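Austinoid biosynthesis clusters protein H (Emericella nidulans FGSC A4, PDB 5X9K) takes part in the biosynthesis of the fungal meroterpenoids austinol and dehydroaustinol, as a homodimeric isomerase of the trt14 family. Local coordinates at residues A106-G115 and T126-E136; G117-E125 and W156-F164. All blocks are in the same frame, centred on the assembly; numbering follows the deposited sequence.

In the fold
The chain begins with helix 26-38, which later packs against the open end of the long hairpin. Strand 87-94 precedes that hairpin and pairs with its first strand, 108-119. Interaction 1 joins 106-115 to 126-136 and closes a loop of ten residues that holds the hairpin turn. The chain then runs through strand 141-148 into helix 150-167. Interaction 2 brings 156-164 of this helix back onto 117-125, the tip of the hairpin with its turn. The two contacts therefore cross: 117-125 lies inside the loop closed by interaction 1, and 156-164 lies beyond it. Their centres are about 25 Å apart. Interaction 1 pairs two strands of the curved sheet, and interaction 2 ties the tip of their hairpin to the C-terminal helix.

Interaction 1: A106-G115 and T126-E136; sequences ARKVVLHIEG and TEYVYILQINE
H112 meets E127 with its ring edge. H112 NE2 donates to E127 OE1 at 2.9 Å, and that oxygen lies close to the ring plane. Ring and carboxylate are nearly coplanar, 18° apart. The neighbouring corner, H112 CD2, lies 3.4 Å from Y128 O, also in plane. CG anti to the backbone N (chi1 -173°) brings the H112 ring across to E127. F61 and F145 of the second subunit meet the ring edge-to-face, and S63 N of that subunit binds E127 OE2.

The R107 guanidinium has E136 CG over one face, 3.9 Å from R107 CZ. R107 NE donates to I134 O at 2.7 Å, somewhat out of the guanidinium plane. E142 forms a salt bridge with R107 and accepts a hydrogen bond from Q133 NE2, while K108 NZ reaches Q133 OE1 by a weak bond. I113 CG1 lies over one face of the Y130 ring, 4.1 Å from Y130 CG. F144 meets that ring edge-to-face.

The backbones form a regular antiparallel ladder, with paired bonds at V109-L132, L111-Y130, I113-Y128 and G115-T126. R107 and K108 both face D103 in a G1 beta bulge. R107 takes the positive phi of that motif, 63°.

V110 touches V129 and I131 on the H112 face, and V101 and F147 of the second subunit lie over this side. On the other face, L132 packs on F36 of helix 26-38, and I134, at the strand end, meets its L29 and T32. Strands 87-94 and 141-148 flank the hairpin through backbone bonds of E114 to R93 and V129 to F147 of the same chain.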
loop_
_atom_site.group_PDB
_atom_site.type_symbol
_atom_site.label_atom_id
_atom_site.label_comp_id
_atom_site.label_asym_id
_atom_site.label_seq_id
_atom_site.Cartn_x
_atom_site.Cartn_y
_atom_site.Cartn_z
ATOM N N ALA A 106 0.715 -8.903 16.723
ATOM C CA ALA A 106 -0.477 -8.899 15.882
ATOM C C ALA A 106 -0.511 -10.017 14.839
ATOM O O ALA A 106 -1.528 -10.154 14.152
ATOM C CB ALA A 106 -0.589 -7.558 15.156
ATOM N N ARG A 107 0.574 -10.768 14.666
ATOM C CA ARG A 107 0.672 -11.816 13.641
ATOM C C ARG A 107 0.555 -11.224 12.235
ATOM O O ARG A 107 -0.109 -11.785 11.365
ATOM C CB ARG A 107 -0.380 -12.914 13.856
ATOM C CG ARG A 107 -0.393 -13.467 15.284
ATOM C CD ARG A 107 -1.271 -14.718 15.413
ATOM N NE ARG A 107 -2.618 -14.476 14.933
ATOM C CZ ARG A 107 -3.541 -13.811 15.621
ATOM N NH1 ARG A 107 -3.260 -13.348 16.830
ATOM N NH2 ARG A 107 -4.743 -13.620 15.109
ATOM N N LYS A 108 1.208 -10.082 12.012
ATOM C CA LYS A 108 1.108 -9.359 10.747
ATOM C C LYS A 108 2.477 -9.208 10.096
ATOM O O LYS A 108 3.479 -8.914 10.762
ATOM C CB LYS A 108 0.461 -7.984 10.955
ATOM C CG LYS A 108 -1.028 -8.071 11.265
ATOM C CD LYS A 108 -1.676 -6.686 11.359
ATOM C CE LYS A 108 -2.997 -6.740 12.116
ATOM N NZ LYS A 108 -4.123 -6.170 11.328
ATOM N N VAL A 109 2.509 -9.426 8.786
ATOM C CA VAL A 109 3.707 -9.275 7.979
ATOM C C VAL A 109 3.383 -8.282 6.881
ATOM O O VAL A 109 2.397 -8.459 6.155
ATOM C CB VAL A 109 4.168 -10.606 7.369
ATOM C CG1 VAL A 109 5.368 -10.367 6.489
ATOM C CG2 VAL A 109 4.461 -11.667 8.479
ATOM N N VAL A 110 4.205 -7.250 6.755
ATOM C CA VAL A 110 4.021 -6.210 5.745
ATOM C C VAL A 110 5.105 -6.374 4.691
ATOM O O VAL A 110 6.297 -6.438 5.024
ATOM C CB VAL A 110 4.073 -4.802 6.359
ATOM C CG1 VAL A 110 3.795 -3.756 5.274
ATOM C CG2 VAL A 110 3.039 -4.677 7.461
ATOM N N LEU A 111 4.696 -6.422 3.419
ATOM C CA LEU A 111 5.615 -6.698 2.322
ATOM C C LEU A 111 5.405 -5.706 1.193
ATOM O O LEU A 111 4.268 -5.433 0.807
ATOM C CB LEU A 111 5.412 -8.106 1.771
ATOM C CG LEU A 111 5.650 -9.257 2.744
ATOM C CD1 LEU A 111 5.139 -10.559 2.163
ATOM C CD2 LEU A 111 7.140 -9.359 3.059
ATOM N N HIS A 112 6.510 -5.194 0.653
ATOM C CA HIS A 112 6.480 -4.438 -0.592
ATOM C C HIS A 112 6.707 -5.433 -1.731
ATOM O O HIS A 112 7.810 -5.967 -1.896
ATOM C CB HIS A 112 7.528 -3.324 -0.555
ATOM C CG HIS A 112 7.455 -2.396 -1.719
ATOM N ND1 HIS A 112 8.420 -1.445 -1.968
ATOM C CD2 HIS A 112 6.527 -2.264 -2.696
ATOM C CE1 HIS A 112 8.101 -0.780 -3.061
ATOM N NE2 HIS A 112 6.954 -1.254 -3.521
ATOM N N ILE A 113 5.653 -5.690 -2.513
ATOM C CA ILE A 113 5.593 -6.786 -3.473
ATOM C C ILE A 113 5.646 -6.249 -4.897
ATOM O O ILE A 113 5.009 -5.236 -5.211
ATOM C CB ILE A 113 4.296 -7.591 -3.272
ATOM C CG1 ILE A 113 4.290 -8.251 -1.898
ATOM C CG2 ILE A 113 4.095 -8.617 -4.406
ATOM C CD1 ILE A 113 5.167 -9.440 -1.837
ATOM N N GLU A 114 6.353 -6.970 -5.766
ATOM C CA GLU A 114 6.305 -6.773 -7.213
ATOM C C GLU A 114 5.630 -7.975 -7.856
ATOM O O GLU A 114 5.968 -9.120 -7.550
ATOM C CB GLU A 114 7.717 -6.613 -7.778
ATOM C CG GLU A 114 8.390 -5.301 -7.433
ATOM C CD GLU A 114 9.805 -5.244 -7.972
ATOM O OE1 GLU A 114 10.426 -6.322 -8.104
ATOM O OE2 GLU A 114 10.283 -4.127 -8.271
ATOM N N GLY A 115 4.662 -7.714 -8.744
ATOM C CA GLY A 115 4.058 -8.744 -9.571
ATOM C C GLY A 115 4.444 -8.526 -11.026
ATOM O O GLY A 115 4.329 -7.417 -11.541
ATOM N N THR A 126 3.594 -4.789 -12.001
ATOM C CA THR A 126 2.896 -3.939 -11.060
ATOM C C THR A 126 3.554 -4.122 -9.699
ATOM O O THR A 126 4.526 -4.872 -9.557
ATOM C CB THR A 126 1.402 -4.276 -11.053
ATOM O OG1 THR A 126 0.666 -3.216 -10.429
ATOM C CG2 THR A 126 1.141 -5.630 -10.349
ATOM N N GLU A 127 3.053 -3.403 -8.702
ATOM C CA GLU A 127 3.530 -3.579 -7.338
ATOM C C GLU A 127 2.397 -3.344 -6.353
ATOM O O GLU A 127 1.339 -2.821 -6.700
ATOM C CB GLU A 127 4.701 -2.656 -7.025
ATOM C CG GLU A 127 4.424 -1.216 -7.345
ATOM C CD GLU A 127 5.660 -0.359 -7.242
ATOM O OE1 GLU A 127 6.265 -0.310 -6.146
ATOM O OE2 GLU A 127 6.018 0.270 -8.266
ATOM N N TYR A 128 2.645 -3.738 -5.099
ATOM C CA TYR A 128 1.649 -3.650 -4.041
ATOM C C TYR A 128 2.348 -3.501 -2.700
ATOM O O TYR A 128 3.529 -3.814 -2.554
ATOM C CB TYR A 128 0.762 -4.903 -3.933
ATOM C CG TYR A 128 0.428 -5.644 -5.196
ATOM C CD1 TYR A 128 -0.871 -5.610 -5.723
ATOM C CD2 TYR A 128 1.384 -6.417 -5.845
ATOM C CE1 TYR A 128 -1.183 -6.314 -6.866
ATOM C CE2 TYR A 128 1.075 -7.109 -6.983
ATOM C CZ TYR A 128 -0.201 -7.060 -7.487
ATOM O OH TYR A 128 -0.480 -7.769 -8.628
ATOM N N VAL A 129 1.587 -3.056 -1.707
ATOM C CA VAL A 129 1.888 -3.338 -0.311
ATOM C C VAL A 129 0.890 -4.395 0.142
ATOM O O VAL A 129 -0.325 -4.205 0.019
ATOM C CB VAL A 129 1.814 -2.080 0.563
ATOM C CG1 VAL A 129 2.115 -2.426 2.024
ATOM C CG2 VAL A 129 2.810 -1.019 0.055
ATOM N N TYR A 130 1.398 -5.527 0.613
ATOM C CA TYR A 130 0.559 -6.526 1.250
ATOM C C TYR A 130 0.716 -6.383 2.752
ATOM O O TYR A 130 1.836 -6.255 3.252
ATOM C CB TYR A 130 0.965 -7.949 0.845
ATOM C CG TYR A 130 0.438 -8.457 -0.480
ATOM C CD1 TYR A 130 -0.246 -7.628 -1.365
ATOM C CD2 TYR A 130 0.605 -9.797 -0.827
ATOM C CE1 TYR A 130 -0.744 -8.131 -2.571
ATOM C CE2 TYR A 130 0.136 -10.292 -2.009
ATOM C CZ TYR A 130 -0.538 -9.472 -2.877
ATOM O OH TYR A 130 -1.008 -10.004 -4.051
ATOM N N ILE A 131 -0.393 -6.434 3.478
ATOM C CA ILE A 131 -0.359 -6.635 4.933
ATOM C C ILE A 131 -1.097 -7.934 5.224
ATOM O O ILE A 131 -2.322 -8.004 5.067
ATOM C CB ILE A 131 -0.981 -5.466 5.706
ATOM C CG1 ILE A 131 -0.221 -4.169 5.416
ATOM C CG2 ILE A 131 -0.955 -5.766 7.199
ATOM C CD1 ILE A 131 -0.858 -2.926 6.017
ATOM N N LEU A 132 -0.365 -8.955 5.669
ATOM C CA LEU A 132 -0.926 -10.288 5.871
ATOM C C LEU A 132 -0.998 -10.573 7.364
ATOM O O LEU A 132 0.027 -10.514 8.055
ATOM C CB LEU A 132 -0.079 -11.347 5.165
ATOM C CG LEU A 132 0.185 -11.056 3.677
ATOM C CD1 LEU A 132 1.074 -12.112 3.052
ATOM C CD2 LEU A 132 -1.126 -10.951 2.926
ATOM N N GLN A 133 -2.208 -10.867 7.851
ATOM C CA GLN A 133 -2.427 -11.323 9.223
ATOM C C GLN A 133 -2.558 -12.840 9.211
ATOM O O GLN A 133 -3.417 -13.381 8.512
ATOM C CB GLN A 133 -3.686 -10.699 9.823
ATOM C CG GLN A 133 -3.934 -11.015 11.321
ATOM C CD GLN A 133 -5.199 -10.342 11.843
ATOM O OE1 GLN A 133 -5.370 -9.141 11.695
ATOM N NE2 GLN A 133 -6.104 -11.126 12.430
ATOM N N ILE A 134 -1.725 -13.517 9.998
ATOM C CA ILE A 134 -1.712 -14.975 10.049
ATOM C C ILE A 134 -2.588 -15.430 11.212
ATOM O O ILE A 134 -2.736 -14.715 12.210
ATOM C CB ILE A 134 -0.265 -15.488 10.183
ATOM C CG1 ILE A 134 0.637 -14.850 9.118
ATOM C CG2 ILE A 134 -0.202 -17.012 10.123
ATOM C CD1 ILE A 134 0.092 -15.008 7.718
ATOM N N ASN A 135 -3.202 -16.611 11.083
ATOM C CA ASN A 135 -4.031 -17.106 12.180
ATOM C C ASN A 135 -3.160 -17.492 13.379
ATOM O O ASN A 135 -1.928 -17.504 13.314
ATOM C CB ASN A 135 -4.916 -18.282 11.739
ATOM C CG ASN A 135 -4.135 -19.468 11.187
ATOM O OD1 ASN A 135 -2.914 -19.457 11.115
ATOM N ND2 ASN A 135 -4.866 -20.512 10.789
ATOM N N GLU A 136 -3.824 -17.792 14.504
ATOM C CA GLU A 136 -3.081 -18.103 15.727
ATOM C C GLU A 136 -2.205 -19.332 15.546
ATOM O O GLU A 136 -1.088 -19.391 16.070
ATOM C CB GLU A 136 -4.049 -18.305 16.898
ATOM C CG GLU A 136 -4.902 -17.076 17.204
ATOM C CD GLU A 136 -5.956 -17.331 18.274
ATOM O OE1 GLU A 136 -5.959 -18.434 18.859
ATOM O OE2 GLU A 136 -6.784 -16.428 18.527
#

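Interaction 2: G117-E125 and W156-F164; sequences GDSLVGRFE and WGKKIEAHF
W156 and F124 come together because each sets its ring anti to the backbone N, W156 with chi1 -176°. The two side chains cross at about a right angle, each ring over a face of the other, offset toward the rim. F124 CD1 is 3.5 Å from W156 CG. The planes are 35° apart, so the pair is an oblique meeting of rings. F124 lies on one face of the indole, and I160 CG1 lies on the opposite face.

The indole edge points at S119. W156 NE1 donates to S119 OG at 2.9 Å, almost straight (175°) and in the ring plane. The same OG donates to G122 O and accepts from V121 N in an ST turn. Three bonds thus hold the hydroxyl, and with it the indole is tied to the turn.

This is the tip of the long hairpin, a type I turn from S119 to G122, laid against the C-terminal helix 150-167. The curved sheet and its helices are consistent with the NTF2-like fold.

V121 sits in the middle of the contact. V121 CG2 reaches I160 CD1 at 3.7 Å and W156 NE1 at 3.5 Å, while V121 CG1 touches H163 CB at 3.5 Å. K159 bends back over the turn, with K159 CE 3.1 Å from V121 O. L120 lies over the H163 ring, L120 CG 3.6 Å from H163 NE2, a CH-pi contact. L120 CD2 touches F164 CE1 at 4.0 Å, and F86 at the end of helix 73-86 packs on L120, W156 and I160.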
loop_
_atom_site.group_PDB
_atom_site.type_symbol
_atom_site.label_atom_id
_atom_site.label_comp_id
_atom_site.label_asym_id
_atom_site.label_seq_id
_atom_site.Cartn_x
_atom_site.Cartn_y
_atom_site.Cartn_z
ATOM N N GLY A 117 4.551 -10.674 -15.014
ATOM C CA GLY A 117 4.209 -11.870 -15.758
ATOM C C GLY A 117 4.013 -11.549 -17.218
ATOM O O GLY A 117 3.956 -10.385 -17.623
ATOM N N ASP A 118 3.903 -12.614 -18.000
ATOM C CA ASP A 118 3.602 -12.513 -19.417
ATOM C C ASP A 118 2.135 -12.861 -19.608
ATOM O O ASP A 118 1.714 -13.979 -19.296
ATOM C CB ASP A 118 4.509 -13.443 -20.224
ATOM C CG ASP A 118 5.969 -13.021 -20.165
ATOM O OD1 ASP A 118 6.259 -11.812 -20.292
ATOM O OD2 ASP A 118 6.831 -13.898 -19.976
ATOM N N SER A 119 1.353 -11.907 -20.100
ATOM C CA SER A 119 -0.080 -12.114 -20.181
ATOM C C SER A 119 -0.546 -12.101 -21.628
ATOM O O SER A 119 0.187 -11.739 -22.551
ATOM C CB SER A 119 -0.850 -11.049 -19.384
ATOM O OG SER A 119 -1.019 -9.886 -20.159
ATOM N N LEU A 120 -1.804 -12.504 -21.786
ATOM C CA LEU A 120 -2.551 -12.468 -23.031
ATOM C C LEU A 120 -2.333 -11.170 -23.803
ATOM O O LEU A 120 -2.276 -11.180 -25.038
ATOM C CB LEU A 120 -4.034 -12.658 -22.707
ATOM C CG LEU A 120 -5.029 -13.069 -23.777
ATOM C CD1 LEU A 120 -4.496 -14.248 -24.568
ATOM C CD2 LEU A 120 -6.334 -13.432 -23.088
ATOM N N VAL A 121 -2.216 -10.051 -23.085
ATOM C CA VAL A 121 -2.099 -8.735 -23.711
ATOM C C VAL A 121 -0.726 -8.148 -23.414
ATOM O O VAL A 121 -0.563 -6.926 -23.332
ATOM C CB VAL A 121 -3.221 -7.784 -23.247
ATOM C CG1 VAL A 121 -4.570 -8.309 -23.684
ATOM C CG2 VAL A 121 -3.193 -7.608 -21.735
ATOM N N GLY A 122 0.272 -9.004 -23.264
ATOM C CA GLY A 122 1.634 -8.545 -23.158
ATOM C C GLY A 122 2.138 -8.500 -21.731
ATOM O O GLY A 122 1.566 -9.091 -20.815
ATOM N N ARG A 123 3.238 -7.771 -21.555
ATOM C CA ARG A 123 3.930 -7.725 -20.273
ATOM C C ARG A 123 3.099 -6.985 -19.227
ATOM O O ARG A 123 2.524 -5.925 -19.498
ATOM C CB ARG A 123 5.284 -7.037 -20.453
ATOM C CG ARG A 123 6.213 -7.142 -19.283
ATOM C CD ARG A 123 6.736 -8.561 -19.143
ATOM N NE ARG A 123 7.612 -8.648 -17.987
ATOM C CZ ARG A 123 7.951 -9.776 -17.383
ATOM N NH1 ARG A 123 7.476 -10.941 -17.813
ATOM N NH2 ARG A 123 8.750 -9.729 -16.331
ATOM N N PHE A 124 3.032 -7.554 -18.024
ATOM C CA PHE A 124 2.404 -6.906 -16.876
ATOM C C PHE A 124 3.437 -6.823 -15.769
ATOM O O PHE A 124 4.034 -7.839 -15.399
ATOM C CB PHE A 124 1.171 -7.675 -16.403
ATOM C CG PHE A 124 0.432 -7.010 -15.267
ATOM C CD1 PHE A 124 0.008 -5.692 -15.375
ATOM C CD2 PHE A 124 0.137 -7.716 -14.107
ATOM C CE1 PHE A 124 -0.685 -5.096 -14.339
ATOM C CE2 PHE A 124 -0.547 -7.135 -13.069
ATOM C CZ PHE A 124 -0.964 -5.823 -13.173
ATOM N N GLU A 125 3.678 -5.612 -15.273
ATOM C CA GLU A 125 4.557 -5.402 -14.134
ATOM C C GLU A 125 3.903 -4.376 -13.224
ATOM O O GLU A 125 3.680 -3.231 -13.624
ATOM C CB GLU A 125 5.948 -4.937 -14.572
ATOM C CG GLU A 125 6.593 -5.876 -15.593
ATOM C CD GLU A 125 8.070 -5.596 -15.799
ATOM O OE1 GLU A 125 8.584 -4.614 -15.218
ATOM O OE2 GLU A 125 8.713 -6.359 -16.546
ATOM N N TRP A 156 -3.649 -2.384 -17.442
ATOM C CA TRP A 156 -3.729 -3.764 -17.890
ATOM C C TRP A 156 -5.179 -4.222 -17.992
ATOM O O TRP A 156 -5.542 -4.963 -18.916
ATOM C CB TRP A 156 -2.948 -4.654 -16.931
ATOM C CG TRP A 156 -2.886 -6.091 -17.359
ATOM C CD1 TRP A 156 -2.053 -6.630 -18.296
ATOM C CD2 TRP A 156 -3.683 -7.174 -16.859
ATOM N NE1 TRP A 156 -2.281 -7.988 -18.407
ATOM C CE2 TRP A 156 -3.280 -8.339 -17.540
ATOM C CE3 TRP A 156 -4.702 -7.270 -15.902
ATOM C CZ2 TRP A 156 -3.858 -9.580 -17.298
ATOM C CZ3 TRP A 156 -5.273 -8.498 -15.669
ATOM C CH2 TRP A 156 -4.847 -9.640 -16.360
ATOM N N GLY A 157 -6.021 -3.802 -17.042
ATOM C CA GLY A 157 -7.427 -4.165 -17.107
ATOM C C GLY A 157 -8.101 -3.631 -18.356
ATOM O O GLY A 157 -8.955 -4.296 -18.951
ATOM N N LYS A 158 -7.713 -2.427 -18.774
ATOM C CA LYS A 158 -8.261 -1.861 -20.002
ATOM C C LYS A 158 -7.813 -2.657 -21.223
ATOM O O LYS A 158 -8.607 -2.892 -22.141
ATOM C CB LYS A 158 -7.846 -0.403 -20.136
ATOM C CG LYS A 158 -8.495 0.552 -19.137
ATOM C CD LYS A 158 -8.489 1.982 -19.689
ATOM C CE LYS A 158 -8.571 3.047 -18.591
ATOM N NZ LYS A 158 -9.923 3.185 -17.967
ATOM N N LYS A 159 -6.540 -3.067 -21.259
ATOM C CA LYS A 159 -6.063 -3.893 -22.363
ATOM C C LYS A 159 -6.826 -5.211 -22.441
ATOM O O LYS A 159 -7.189 -5.658 -23.537
ATOM C CB LYS A 159 -4.561 -4.135 -22.230
ATOM C CG LYS A 159 -3.709 -2.872 -22.357
ATOM C CD LYS A 159 -2.218 -3.162 -22.248
ATOM C CE LYS A 159 -1.733 -4.095 -23.346
ATOM N NZ LYS A 159 -2.010 -3.557 -24.708
ATOM N N ILE A 160 -7.084 -5.845 -21.288
ATOM C CA ILE A 160 -7.860 -7.088 -21.275
ATOM C C ILE A 160 -9.257 -6.860 -21.840
ATOM O O ILE A 160 -9.779 -7.686 -22.600
ATOM C CB ILE A 160 -7.920 -7.674 -19.852
ATOM C CG1 ILE A 160 -6.549 -8.205 -19.431
ATOM C CG2 ILE A 160 -8.943 -8.792 -19.771
ATOM C CD1 ILE A 160 -6.070 -9.389 -20.264
ATOM N N GLU A 161 -9.882 -5.737 -21.490
ATOM C CA GLU A 161 -11.206 -5.431 -22.035
ATOM C C GLU A 161 -11.154 -5.172 -23.537
ATOM O O GLU A 161 -12.006 -5.666 -24.288
ATOM C CB GLU A 161 -11.813 -4.222 -21.316
ATOM C CG GLU A 161 -12.367 -4.522 -19.930
ATOM C CD GLU A 161 -13.754 -5.141 -19.972
ATOM O OE1 GLU A 161 -14.354 -5.179 -21.067
ATOM O OE2 GLU A 161 -14.246 -5.583 -18.909
ATOM N N ALA A 162 -10.188 -4.372 -23.994
ATOM C CA ALA A 162 -10.071 -4.119 -25.425
ATOM C C ALA A 162 -9.775 -5.404 -26.193
ATOM O O ALA A 162 -10.240 -5.579 -27.330
ATOM C CB ALA A 162 -8.982 -3.074 -25.687
ATOM N N HIS A 163 -8.997 -6.303 -25.586
ATOM C CA HIS A 163 -8.682 -7.584 -26.205
ATOM C C HIS A 163 -9.943 -8.413 -26.412
ATOM O O HIS A 163 -10.228 -8.866 -27.528
ATOM C CB HIS A 163 -7.673 -8.335 -25.332
ATOM C CG HIS A 163 -7.229 -9.648 -25.904
ATOM N ND1 HIS A 163 -6.069 -9.789 -26.637
ATOM C CD2 HIS A 163 -7.791 -10.880 -25.850
ATOM C CE1 HIS A 163 -5.937 -11.049 -27.010
ATOM N NE2 HIS A 163 -6.971 -11.730 -26.551
ATOM N N PHE A 164 -10.721 -8.611 -25.344
ATOM C CA PHE A 164 -11.944 -9.395 -25.455
ATOM C C PHE A 164 -12.983 -8.704 -26.321
ATOM O O PHE A 164 -13.728 -9.376 -27.041
ATOM C CB PHE A 164 -12.517 -9.683 -24.069
ATOM C CG PHE A 164 -11.949 -10.916 -23.438
ATOM C CD1 PHE A 164 -10.594 -11.001 -23.159
ATOM C CD2 PHE A 164 -12.764 -11.998 -23.141
ATOM C CE1 PHE A 164 -10.059 -12.140 -22.587
ATOM C CE2 PHE A 164 -12.241 -13.138 -22.565
ATOM C CZ PHE A 164 -10.884 -13.211 -22.289
#